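PDB 3OG2: beta-galactosidase from Trichoderma reesei, which probably catalyses the hydrolysis of terminal non-reducing beta-D-galactose residues from beta-D-galactosides, as a glycoside hydrolase of family 35. Local coordinates for residues K163-N168 with A206-P211; F495-P500 with V540-L545; T720-R725 with S813-S818; H853-P858 with G993-K998. All coordinates share one frame; numbering follows the deposited sequence.

Contact 1 (K163-N168 with A206-P211)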
loop_
_atom_site.group_PDB
_atom_site.type_symbol
_atom_site.label_atom_id
_atom_site.label_comp_id
_atom_site.label_asym_id
_atom_site.label_seq_id
_atom_site.Cartn_x
_atom_site.Cartn_y
_atom_site.Cartn_z
ATOM N N LYS A 163 -11.941 -0.498 -21.059
ATOM C CA LYS A 163 -11.031 -0.366 -22.209
ATOM C C LYS A 163 -9.699 -1.061 -21.934
ATOM O O LYS A 163 -9.054 -1.493 -22.895
ATOM C CB LYS A 163 -10.862 1.141 -22.475
ATOM C CG LYS A 163 -12.146 1.821 -22.894
ATOM C CD LYS A 163 -12.039 3.290 -23.210
ATOM C CE LYS A 163 -13.312 3.834 -23.792
ATOM N NZ LYS A 163 -14.477 3.928 -22.870
ATOM N N ALA A 164 -9.354 -1.181 -20.668
ATOM C CA ALA A 164 -8.063 -1.776 -20.266
ATOM C C ALA A 164 -8.188 -3.269 -20.030
ATOM O O ALA A 164 -7.246 -3.907 -19.564
ATOM C CB ALA A 164 -7.556 -1.073 -19.033
ATOM N N GLN A 165 -9.337 -3.893 -20.287
ATOM C CA GLN A 165 -9.453 -5.337 -20.099
ATOM C C GLN A 165 -8.579 -6.124 -21.047
ATOM O O GLN A 165 -8.262 -5.714 -22.168
ATOM C CB GLN A 165 -10.938 -5.739 -20.340
ATOM C CG GLN A 165 -11.825 -5.314 -19.153
ATOM C CD GLN A 165 -13.278 -5.566 -19.482
ATOM O OE1 GLN A 165 -13.966 -6.310 -18.758
ATOM N NE2 GLN A 165 -13.833 -4.955 -20.525
ATOM N N ILE A 166 -8.193 -7.313 -20.547
ATOM C CA ILE A 166 -7.404 -8.250 -21.328
ATOM C C ILE A 166 -8.096 -8.632 -22.649
ATOM O O ILE A 166 -7.445 -8.939 -23.666
ATOM C CB ILE A 166 -7.056 -9.470 -20.457
ATOM C CG1 ILE A 166 -6.046 -10.373 -21.112
ATOM C CG2 ILE A 166 -8.330 -10.275 -20.096
ATOM C CD1 ILE A 166 -5.517 -11.503 -20.238
ATOM N N THR A 167 -9.442 -8.553 -22.700
ATOM C CA THR A 167 -10.205 -8.844 -23.925
ATOM C C THR A 167 -9.977 -7.764 -24.961
ATOM O O THR A 167 -10.326 -7.984 -26.119
ATOM C CB THR A 167 -11.699 -8.933 -23.567
ATOM O OG1 THR A 167 -12.026 -7.844 -22.739
ATOM C CG2 THR A 167 -11.982 -10.201 -22.773
ATOM N N ASN A 168 -9.437 -6.620 -24.593
ATOM C CA ASN A 168 -9.085 -5.514 -25.481
ATOM C C ASN A 168 -7.570 -5.313 -25.566
ATOM O O ASN A 168 -7.156 -4.272 -26.025
ATOM C CB ASN A 168 -9.625 -4.164 -24.985
ATOM C CG ASN A 168 -11.110 -4.206 -24.974
ATOM O OD1 ASN A 168 -11.691 -4.784 -25.922
ATOM N ND2 ASN A 168 -11.725 -3.624 -23.972
ATOM N N ALA A 206 -21.362 -0.827 -18.152
ATOM C CA ALA A 206 -20.231 -0.002 -18.635
ATOM C C ALA A 206 -19.228 -0.814 -19.439
ATOM O O ALA A 206 -18.209 -0.234 -19.885
ATOM C CB ALA A 206 -19.516 0.647 -17.445
ATOM N N GLY A 207 -19.509 -2.102 -19.668
ATOM C CA GLY A 207 -18.677 -2.910 -20.517
ATOM C C GLY A 207 -17.739 -3.894 -19.834
ATOM O O GLY A 207 -16.898 -4.483 -20.516
ATOM N N ILE A 208 -17.854 -4.046 -18.508
ATOM C CA ILE A 208 -16.986 -4.990 -17.832
ATOM C C ILE A 208 -17.463 -6.395 -18.177
ATOM O O ILE A 208 -18.634 -6.697 -17.887
ATOM C CB ILE A 208 -17.004 -4.754 -16.307
ATOM C CG1 ILE A 208 -16.494 -3.360 -15.959
ATOM C CG2 ILE A 208 -16.253 -5.842 -15.566
ATOM C CD1 ILE A 208 -15.018 -3.102 -16.314
ATOM N N ILE A 209 -16.586 -7.195 -18.811
ATOM C CA ILE A 209 -16.967 -8.563 -19.194
ATOM C C ILE A 209 -16.033 -9.577 -18.547
ATOM O O ILE A 209 -16.297 -10.763 -18.649
ATOM C CB ILE A 209 -16.988 -8.771 -20.721
ATOM C CG1 ILE A 209 -15.650 -8.448 -21.380
ATOM C CG2 ILE A 209 -18.163 -7.965 -21.320
ATOM C CD1 ILE A 209 -15.663 -8.802 -22.887
ATOM N N VAL A 210 -14.934 -9.148 -17.870
ATOM C CA VAL A 210 -14.100 -10.076 -17.138
ATOM C C VAL A 210 -14.851 -10.546 -15.912
ATOM O O VAL A 210 -15.924 -10.011 -15.572
ATOM C CB VAL A 210 -12.742 -9.432 -16.764
ATOM C CG1 VAL A 210 -11.948 -9.154 -18.087
ATOM C CG2 VAL A 210 -12.889 -8.186 -15.904
ATOM N N PRO A 211 -14.345 -11.592 -15.254
ATOM C CA PRO A 211 -15.075 -12.106 -14.091
ATOM C C PRO A 211 -15.097 -11.078 -12.957
ATOM O O PRO A 211 -14.142 -10.341 -12.732
ATOM C CB PRO A 211 -14.284 -13.329 -13.668
ATOM C CG PRO A 211 -13.579 -13.759 -14.968
ATOM C CD PRO A 211 -13.173 -12.442 -15.581
#

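Contact 2 (F495-P500 with V540-L545)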
loop_
_atom_site.group_PDB
_atom_site.type_symbol
_atom_site.label_atom_id
_atom_site.label_comp_id
_atom_site.label_asym_id
_atom_site.label_seq_id
_atom_site.Cartn_x
_atom_site.Cartn_y
_atom_site.Cartn_z
ATOM N N PHE A 495 17.179 -34.628 -0.643
ATOM C CA PHE A 495 16.282 -34.746 -1.783
ATOM C C PHE A 495 16.736 -35.954 -2.603
ATOM O O PHE A 495 17.873 -36.415 -2.489
ATOM C CB PHE A 495 16.181 -33.490 -2.638
ATOM C CG PHE A 495 17.474 -33.018 -3.241
ATOM C CD1 PHE A 495 18.418 -32.335 -2.448
ATOM C CD2 PHE A 495 17.687 -33.227 -4.585
ATOM C CE1 PHE A 495 19.587 -31.860 -3.046
ATOM C CE2 PHE A 495 18.847 -32.780 -5.176
ATOM C CZ PHE A 495 19.780 -32.087 -4.400
ATOM N N ALA A 496 15.826 -36.429 -3.425
ATOM C CA ALA A 496 16.165 -37.599 -4.218
ATOM C C ALA A 496 15.637 -37.350 -5.637
ATOM O O ALA A 496 14.535 -36.848 -5.810
ATOM C CB ALA A 496 15.549 -38.851 -3.643
ATOM N N VAL A 497 16.436 -37.720 -6.613
ATOM C CA VAL A 497 16.130 -37.493 -8.012
ATOM C C VAL A 497 15.963 -38.835 -8.701
ATOM O O VAL A 497 16.872 -39.679 -8.643
ATOM C CB VAL A 497 17.216 -36.661 -8.727
ATOM C CG1 VAL A 497 16.793 -36.353 -10.156
ATOM C CG2 VAL A 497 17.472 -35.355 -7.953
ATOM N N LYS A 498 14.797 -39.052 -9.336
ATOM C CA LYS A 498 14.643 -40.304 -10.103
ATOM C C LYS A 498 15.709 -40.372 -11.210
ATOM O O LYS A 498 16.084 -39.264 -11.637
ATOM C CB LYS A 498 13.244 -40.407 -10.716
ATOM C CG LYS A 498 12.141 -40.329 -9.644
ATOM C CD LYS A 498 10.834 -40.696 -10.399
ATOM C CE LYS A 498 9.623 -40.496 -9.516
ATOM N NZ LYS A 498 8.360 -40.337 -10.317
ATOM N N ASN A 499 16.137 -41.566 -11.580
ATOM C CA ASN A 499 17.267 -41.744 -12.519
ATOM C C ASN A 499 17.456 -40.611 -13.522
ATOM O O ASN A 499 16.684 -40.439 -14.457
ATOM C CB ASN A 499 17.039 -43.043 -13.302
ATOM C CG ASN A 499 18.151 -43.278 -14.289
ATOM O OD1 ASN A 499 19.160 -42.581 -14.432
ATOM N ND2 ASN A 499 17.919 -44.385 -14.998
ATOM N N PRO A 500 18.441 -39.774 -13.224
ATOM C CA PRO A 500 18.672 -38.593 -14.064
ATOM C C PRO A 500 19.647 -38.808 -15.208
ATOM O O PRO A 500 20.069 -37.843 -15.887
ATOM C CB PRO A 500 19.286 -37.619 -13.030
ATOM C CG PRO A 500 20.120 -38.499 -12.138
ATOM C CD PRO A 500 19.320 -39.792 -12.042
ATOM N N VAL A 540 25.804 -29.688 -7.495
ATOM C CA VAL A 540 25.985 -31.032 -8.015
ATOM C C VAL A 540 25.332 -31.133 -9.395
ATOM O O VAL A 540 24.238 -30.602 -9.619
ATOM C CB VAL A 540 25.377 -32.104 -7.069
ATOM C CG1 VAL A 540 25.468 -33.503 -7.705
ATOM C CG2 VAL A 540 26.067 -32.051 -5.716
ATOM N N GLN A 541 26.014 -31.813 -10.303
ATOM C CA GLN A 541 25.492 -32.084 -11.634
ATOM C C GLN A 541 25.129 -33.570 -11.756
ATOM O O GLN A 541 25.948 -34.444 -11.441
ATOM C CB GLN A 541 26.534 -31.738 -12.694
ATOM C CG GLN A 541 25.970 -32.075 -14.078
ATOM C CD GLN A 541 26.902 -31.636 -15.177
ATOM O OE1 GLN A 541 28.012 -31.216 -14.848
ATOM N NE2 GLN A 541 26.479 -31.738 -16.440
ATOM N N LEU A 542 23.900 -33.850 -12.158
ATOM C CA LEU A 542 23.396 -35.190 -12.416
ATOM C C LEU A 542 22.951 -35.274 -13.865
ATOM O O LEU A 542 21.859 -34.848 -14.239
ATOM C CB LEU A 542 22.243 -35.555 -11.486
ATOM C CG LEU A 542 22.396 -35.325 -9.983
ATOM C CD1 LEU A 542 21.091 -35.647 -9.267
ATOM C CD2 LEU A 542 23.546 -36.147 -9.430
ATOM N N GLY A 543 23.755 -35.825 -14.747
ATOM C CA GLY A 543 23.385 -35.758 -16.158
ATOM C C GLY A 543 23.368 -34.297 -16.569
ATOM O O GLY A 543 24.317 -33.544 -16.369
ATOM N N SER A 544 22.234 -33.877 -17.158
ATOM C CA SER A 544 22.079 -32.497 -17.568
ATOM C C SER A 544 21.311 -31.662 -16.532
ATOM O O SER A 544 21.022 -30.496 -16.817
ATOM C CB SER A 544 21.396 -32.363 -18.934
ATOM O OG SER A 544 20.055 -32.799 -18.909
ATOM N N LEU A 545 21.042 -32.219 -15.377
ATOM C CA LEU A 545 20.425 -31.480 -14.255
ATOM C C LEU A 545 21.517 -30.925 -13.347
ATOM O O LEU A 545 22.414 -31.642 -12.934
ATOM C CB LEU A 545 19.526 -32.453 -13.479
ATOM C CG LEU A 545 18.871 -31.840 -12.216
ATOM C CD1 LEU A 545 17.933 -30.696 -12.564
ATOM C CD2 LEU A 545 18.171 -32.892 -11.398
HETATM O O HOH W 1 20.521 -36.187 -17.953
#

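Contact 3 (T720-R725 with S813-S818)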
loop_
_atom_site.group_PDB
_atom_site.type_symbol
_atom_site.label_atom_id
_atom_site.label_comp_id
_atom_site.label_asym_id
_atom_site.label_seq_id
_atom_site.Cartn_x
_atom_site.Cartn_y
_atom_site.Cartn_z
ATOM N N THR A 720 -23.747 40.644 19.192
ATOM C CA THR A 720 -23.708 41.928 19.921
ATOM C C THR A 720 -23.680 41.655 21.388
ATOM O O THR A 720 -24.501 40.905 21.894
ATOM C CB THR A 720 -24.995 42.699 19.528
ATOM O OG1 THR A 720 -24.955 42.926 18.108
ATOM C CG2 THR A 720 -24.983 44.011 20.315
ATOM N N ALA A 721 -22.696 42.210 22.096
ATOM C CA ALA A 721 -22.609 41.913 23.515
ATOM C C ALA A 721 -23.827 42.426 24.248
ATOM O O ALA A 721 -24.203 43.605 24.090
ATOM C CB ALA A 721 -21.320 42.488 24.113
ATOM N N ARG A 722 -24.396 41.575 25.105
ATOM C CA ARG A 722 -25.506 41.965 25.971
ATOM C C ARG A 722 -25.055 42.300 27.368
ATOM O O ARG A 722 -25.630 43.190 28.006
ATOM C CB ARG A 722 -26.559 40.849 26.019
ATOM C CG ARG A 722 -27.193 40.808 24.607
ATOM C CD ARG A 722 -28.702 40.990 24.756
ATOM N NE ARG A 722 -29.346 39.994 23.877
ATOM C CZ ARG A 722 -30.025 38.999 24.432
ATOM N NH1 ARG A 722 -30.083 38.979 25.758
ATOM N NH2 ARG A 722 -30.617 38.081 23.696
ATOM N N THR A 723 -24.058 41.599 27.871
ATOM C CA THR A 723 -23.432 41.891 29.162
ATOM C C THR A 723 -21.902 41.894 29.018
ATOM O O THR A 723 -21.379 41.433 28.021
ATOM C CB THR A 723 -23.863 40.884 30.233
ATOM O OG1 THR A 723 -23.588 39.539 29.796
ATOM C CG2 THR A 723 -25.377 40.961 30.449
ATOM N N ALA A 724 -21.245 42.472 30.010
ATOM C CA ALA A 724 -19.798 42.583 29.904
ATOM C C ALA A 724 -19.110 41.225 29.955
ATOM O O ALA A 724 -18.029 41.068 29.414
ATOM C CB ALA A 724 -19.312 43.488 31.019
ATOM N N ARG A 725 -19.732 40.258 30.623
ATOM C CA ARG A 725 -19.188 38.915 30.613
ATOM C C ARG A 725 -20.222 37.975 30.018
ATOM O O ARG A 725 -21.400 38.054 30.415
ATOM C CB ARG A 725 -18.863 38.474 32.056
ATOM C CG ARG A 725 -18.241 37.086 32.090
ATOM C CD ARG A 725 -17.719 36.750 33.483
ATOM N NE ARG A 725 -16.446 37.458 33.764
ATOM C CZ ARG A 725 -15.767 37.304 34.890
ATOM N NH1 ARG A 725 -16.228 36.498 35.846
ATOM N NH2 ARG A 725 -14.613 37.990 35.030
ATOM N N SER A 813 -26.787 37.050 32.763
ATOM C CA SER A 813 -28.079 36.829 33.407
ATOM C C SER A 813 -28.733 35.557 32.878
ATOM O O SER A 813 -29.845 35.167 33.237
ATOM C CB SER A 813 -28.995 38.035 33.152
ATOM O OG SER A 813 -29.460 37.955 31.799
ATOM N N GLY A 814 -28.031 34.877 31.982
ATOM C CA GLY A 814 -28.549 33.646 31.414
ATOM C C GLY A 814 -29.257 33.832 30.096
ATOM O O GLY A 814 -29.708 32.843 29.498
ATOM N N ALA A 815 -29.379 35.041 29.575
ATOM C CA ALA A 815 -30.122 35.173 28.320
ATOM C C ALA A 815 -29.341 34.563 27.174
ATOM O O ALA A 815 -28.115 34.637 27.132
ATOM C CB ALA A 815 -30.387 36.639 28.049
ATOM N N ASN A 816 -30.037 34.002 26.186
ATOM C CA ASN A 816 -29.307 33.544 25.014
ATOM C C ASN A 816 -28.930 34.688 24.075
ATOM O O ASN A 816 -29.721 35.628 23.896
ATOM C CB ASN A 816 -30.213 32.583 24.211
ATOM C CG ASN A 816 -30.360 31.307 25.049
ATOM O OD1 ASN A 816 -31.508 30.971 25.376
ATOM N ND2 ASN A 816 -29.271 30.654 25.406
ATOM N N VAL A 817 -27.749 34.665 23.502
ATOM C CA VAL A 817 -27.247 35.703 22.621
ATOM C C VAL A 817 -27.064 35.059 21.260
ATOM O O VAL A 817 -26.389 34.026 21.180
ATOM C CB VAL A 817 -25.955 36.367 23.195
ATOM C CG1 VAL A 817 -25.476 37.420 22.202
ATOM C CG2 VAL A 817 -26.236 37.004 24.539
ATOM N N SER A 818 -27.710 35.629 20.242
ATOM C CA SER A 818 -27.662 35.065 18.900
ATOM C C SER A 818 -26.315 35.324 18.242
ATOM O O SER A 818 -25.694 36.358 18.427
ATOM C CB SER A 818 -28.757 35.760 18.055
ATOM O OG SER A 818 -29.981 35.172 18.469
HETATM O O HOH W 2 -26.146 39.038 18.949
HETATM O O HOH W 3 -28.921 38.447 20.803
#

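Contact 4 (H853-P858 with G993-K998)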
loop_
_atom_site.group_PDB
_atom_site.type_symbol
_atom_site.label_atom_id
_atom_site.label_comp_id
_atom_site.label_asym_id
_atom_site.label_seq_id
_atom_site.Cartn_x
_atom_site.Cartn_y
_atom_site.Cartn_z
ATOM N N HIS A 853 0.813 28.482 -1.254
ATOM C CA HIS A 853 1.541 27.238 -1.219
ATOM C C HIS A 853 2.048 26.785 -2.576
ATOM O O HIS A 853 2.752 25.752 -2.641
ATOM C CB HIS A 853 0.637 26.128 -0.635
ATOM C CG HIS A 853 -0.604 25.929 -1.439
ATOM N ND1 HIS A 853 -0.934 24.827 -2.204
ATOM C CD2 HIS A 853 -1.623 26.814 -1.518
ATOM C CE1 HIS A 853 -2.151 25.074 -2.739
ATOM N NE2 HIS A 853 -2.542 26.276 -2.328
ATOM N N LEU A 854 1.688 27.463 -3.641
ATOM C CA LEU A 854 2.064 27.011 -4.966
ATOM C C LEU A 854 3.462 27.465 -5.356
ATOM O O LEU A 854 3.978 28.406 -4.743
ATOM C CB LEU A 854 1.032 27.498 -6.012
ATOM C CG LEU A 854 -0.389 26.965 -5.771
ATOM C CD1 LEU A 854 -1.363 27.714 -6.681
ATOM C CD2 LEU A 854 -0.442 25.482 -5.999
ATOM N N PRO A 855 4.091 26.790 -6.313
ATOM C CA PRO A 855 5.462 27.185 -6.691
ATOM C C PRO A 855 5.512 28.638 -7.132
ATOM O O PRO A 855 4.586 29.195 -7.742
ATOM C CB PRO A 855 5.778 26.270 -7.858
ATOM C CG PRO A 855 4.930 25.061 -7.603
ATOM C CD PRO A 855 3.648 25.554 -6.977
ATOM N N SER A 856 6.647 29.276 -6.853
ATOM C CA SER A 856 6.881 30.679 -7.239
ATOM C C SER A 856 5.822 31.631 -6.672
ATOM O O SER A 856 5.111 32.376 -7.358
ATOM C CB SER A 856 6.912 30.814 -8.767
ATOM O OG SER A 856 7.951 30.066 -9.322
ATOM N N PRO A 857 5.669 31.642 -5.358
ATOM C CA PRO A 857 4.627 32.467 -4.734
ATOM C C PRO A 857 4.997 33.946 -4.814
ATOM O O PRO A 857 6.181 34.248 -5.084
ATOM C CB PRO A 857 4.679 32.013 -3.267
ATOM C CG PRO A 857 6.136 31.623 -3.085
ATOM C CD PRO A 857 6.499 30.909 -4.367
ATOM N N PRO A 858 4.019 34.816 -4.569
ATOM C CA PRO A 858 4.281 36.272 -4.696
ATOM C C PRO A 858 5.052 36.792 -3.496
ATOM O O PRO A 858 4.454 37.115 -2.462
ATOM C CB PRO A 858 2.866 36.860 -4.757
ATOM C CG PRO A 858 2.004 35.883 -3.967
ATOM C CD PRO A 858 2.621 34.512 -4.151
ATOM N N GLY A 993 3.279 20.526 -11.800
ATOM C CA GLY A 993 2.186 21.196 -11.109
ATOM C C GLY A 993 2.175 22.687 -11.441
ATOM O O GLY A 993 3.233 23.332 -11.517
ATOM N N PRO A 994 1.026 23.312 -11.703
ATOM C CA PRO A 994 0.978 24.750 -11.959
ATOM C C PRO A 994 1.570 25.601 -10.853
ATOM O O PRO A 994 1.454 25.311 -9.671
ATOM C CB PRO A 994 -0.535 25.000 -12.039
ATOM C CG PRO A 994 -0.970 23.734 -12.717
ATOM C CD PRO A 994 -0.293 22.668 -11.876
ATOM N N HIS A 995 2.223 26.684 -11.309
ATOM C CA HIS A 995 2.768 27.640 -10.365
ATOM C C HIS A 995 1.704 28.610 -9.880
ATOM O O HIS A 995 0.585 28.665 -10.430
ATOM C CB HIS A 995 3.846 28.435 -11.092
ATOM C CG HIS A 995 5.049 27.614 -11.419
ATOM N ND1 HIS A 995 5.215 26.267 -11.573
ATOM C CD2 HIS A 995 6.299 28.135 -11.598
ATOM C CE1 HIS A 995 6.467 25.963 -11.845
ATOM N NE2 HIS A 995 7.147 27.102 -11.865
ATOM N N PHE A 996 2.070 29.393 -8.850
ATOM C CA PHE A 996 1.153 30.410 -8.368
ATOM C C PHE A 996 0.682 31.323 -9.491
ATOM O O PHE A 996 1.493 31.791 -10.278
ATOM C CB PHE A 996 1.852 31.216 -7.268
ATOM C CG PHE A 996 1.051 32.471 -6.893
ATOM C CD1 PHE A 996 0.002 32.378 -6.006
ATOM C CD2 PHE A 996 1.357 33.715 -7.417
ATOM C CE1 PHE A 996 -0.761 33.474 -5.660
ATOM C CE2 PHE A 996 0.580 34.800 -7.108
ATOM C CZ PHE A 996 -0.480 34.716 -6.211
ATOM N N LYS A 997 -0.589 31.664 -9.476
ATOM C CA LYS A 997 -1.213 32.704 -10.272
ATOM C C LYS A 997 -2.237 33.341 -9.350
ATOM O O LYS A 997 -2.974 32.660 -8.656
ATOM C CB LYS A 997 -1.929 32.149 -11.496
ATOM C CG LYS A 997 -1.100 31.943 -12.746
ATOM C CD LYS A 997 -1.824 30.968 -13.667
ATOM C CE LYS A 997 -3.211 31.486 -14.028
ATOM N NZ LYS A 997 -3.274 31.907 -15.468
ATOM N N LYS A 998 -2.302 34.658 -9.342
ATOM C CA LYS A 998 -3.249 35.363 -8.517
ATOM C C LYS A 998 -4.669 34.861 -8.763
ATOM O O LYS A 998 -5.135 34.746 -9.905
ATOM C CB LYS A 998 -3.110 36.839 -8.871
ATOM C CG LYS A 998 -4.213 37.617 -8.201
ATOM C CD LYS A 998 -3.780 38.001 -6.810
ATOM C CE LYS A 998 -4.715 39.148 -6.398
ATOM N NZ LYS A 998 -4.701 39.268 -4.921
HETATM O O HOH W 4 4.107 32.025 -10.095
#

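Contact 1 (K163-N168 with A206-P211)
The flat carboxamide of Gln165 meets the backbone of Gly207 to Val210 with its two polar ends. Ile209 N arrives in the carbonyl plane, on a lone pair of Gln165 OE1, at 2.8 Å. Val210 N reaches the same Gln165 OE1 at 3.1 Å, tilted 28° from that plane, and both methyls of Val210 lie close to this oxygen. At the nitrogen end, Gln165 NE2 donates to Gly207 O at 3.1 Å and also to Ala162 O, so both ends of the amide are gripped and its rotation is fixed. With CG beside the backbone N (chi1 -74°) and the chain extended beyond it, the amide reaches across. Gly207 ends helix 193-205 in a Schellman motif, and both segments are loops that follow helices of the TIM barrel, 163-168 leading into strand 172-177. A leucine in place of Gln165 would probably leave the N-H groups of Ile209 and Val210, and the carbonyl of Gly207, without their mates. Beside the amide, Ile209 CD1 lies 3.8 Å from Thr167 OG1 and 3.9 Å from Thr167 CG2, while Ile166 CG2 approaches Val210 CG1 at 4.3 Å.

Contact 2 (F495-P500 with V540-L545)
Apolar contacts carry most of the meeting between Val497, Pro500, Leu542 and Leu545. Val497 splits its two methyls between two leucines: CG2 meets Leu542 CD1 at 3.9 Å, and CG1 meets Leu545 CD2, also at 3.9 Å, each approach being tip to tip. The fork is set by the valine torsion, which places CG1 anti to the backbone N (chi1 -175°) and CG2 beside it. Pro500 takes the other part of Leu542, its ring atom CG lying 3.7 Å from Leu542 CB with the two side chains crossing at a slant, so this leucine is touched at its root by the proline and at one branch by the valine.

Polar links are few, and no direct hydrogen bond joins the segments. A single water does so instead, donating to Pro500 O at 2.7 Å and accepting from Ser544 N at 3.0 Å.

Bonds inside segment 540-545 shape the surface that is met. Leu542 and Leu545 pair through both of their backbone N-H and C=O groups around a type II' turn, and Gln541 NE2 donates to Gly543 O at 2.8 Å. Gly543 has the positive phi that such a turn needs at this position, and a beta carbon there would also run into Pro500 O.

The turn joins strands 538-542 and 545-551 as a beta hairpin of a five-stranded sheet, whereas strand 492-497 belongs to an eight-stranded antiparallel sheet between strands 462-467 and 527-532; the contact thus packs one sheet against the other, with Phe462 also on Leu545 and Ile547 on Leu542.

Contact 3 (T720-R725 with S813-S818)
Val817 fills the tight part of the contact, packed against Thr720 O and the aliphatic part of Arg722. Its CG1 comes to 3.6 Å from Thr720 O, and its CG2 to 3.9 Å from Arg722 CG. The two side chains run antiparallel alongside one another, and because the arginine bends at both its second and third torsions (chi2 -124°, chi3 -136°), the guanidinium is brought back so that Val817 CG2 stands 4.3 Å above its plane, over the centre of one face. Ala815 CB lies at the guanidinium edge, 3.3 Å from Arg722 NH1. Val817 is buried, and Leu809 of strand 803-811 also touches it.

The remainder is looser and largely open to solvent, with Arg722 and Asn816 both exposed. Arg722 NH2 lies 2.6 Å from Asn816 O, but the angle is poor for a hydrogen bond, and so short an approach is best read with caution. Water does the joining nearby: one molecule accepts from Thr720 N at 2.9 Å and donates to Ser818 O at 2.8 Å, while another accepts from Ser818 N and, weakly, from Arg722 NH2. Thr723 OG1 donates within its own loop to Arg725 O, and Gln726 OE1 accepts from the backbone N of both Arg722 and Thr723.

These loops lie at the ends of strands 713-720 and 820-824, neighbours in an antiparallel sheet of an all-beta domain. With no direct hydrogen bond between them, they rest on a buried valine and on bridging waters, one of them held only weakly by Arg722 NH2, so the link is mainly apolar and water-mediated.

Contact 4 (H853-P858 with G993-K998)
Leu854 opens the contact by laying its CB against the backbone of Phe996, 3.6 Å from Phe996 N and 4.0 Å from Phe996 CB. Next along the chain, Pro855 uses both its carbonyl and its ring. Pro855 O accepts from Phe996 N at 2.8 Å in an almost straight bond (175°) that lies in the carbonyl plane, and the proline CB sits over one face of the His995 imidazole, 3.9 Å from the ring centroid, in a CH-pi contact. Trp955 of strand 953-962 touches Pro855 as well as the two residues that follow it.

Ser856 has a left-handed helical backbone conformation (phi 57°). Ser856 OG comes within 3.4 Å of His995 CD2, and a water donates both to Ser856 O and to Phe996 O, adding a second polar tie beside the direct one. Pro857 merely brushes Phe996 CB. Pro858 closes the walk with a second CH-pi contact: its CD is 3.5 Å from the centroid of the Phe996 ring, over the centre of one face, and its CG lies 3.5 Å from Phe996 CZ. The phenyl ring arrives there because its CG is anti to the backbone N (chi1 169°). With an alanine in place of Phe996, Pro858 would probably lose its aromatic partner and a gap would open beside its ring.

Two prolines that set C-H groups over aromatic faces, together with the Phe996 N to Pro855 O bond, form a proline-aromatic CH-pi arrangement; here it fastens the C-terminal tail after strand 981-982 to the loop between helix 846-850 and strand 883-894, within the sequence range of a second all-beta domain of this family.

Read from the N terminus, the four contacts close one after another, and none nests within or crosses another. Contact 1 comes first, closing a loop that holds strand 172-177 and helix 193-205 within the TIM barrel. Contact 2 follows in the next domain, where the intervening chain is strand and loop and two sheets are brought together. Contact 3 spans a longer, all-beta excursion between two strand ends. Contact 4 closes the widest loop, carrying the C-terminal tail back to the chain before strand 883-894. Contacts 2 and 3 lie on opposite sides of the chain's centre, their own centres about 95 Å apart, whereas contacts 1 and 4 are about 40 Å apart between centres.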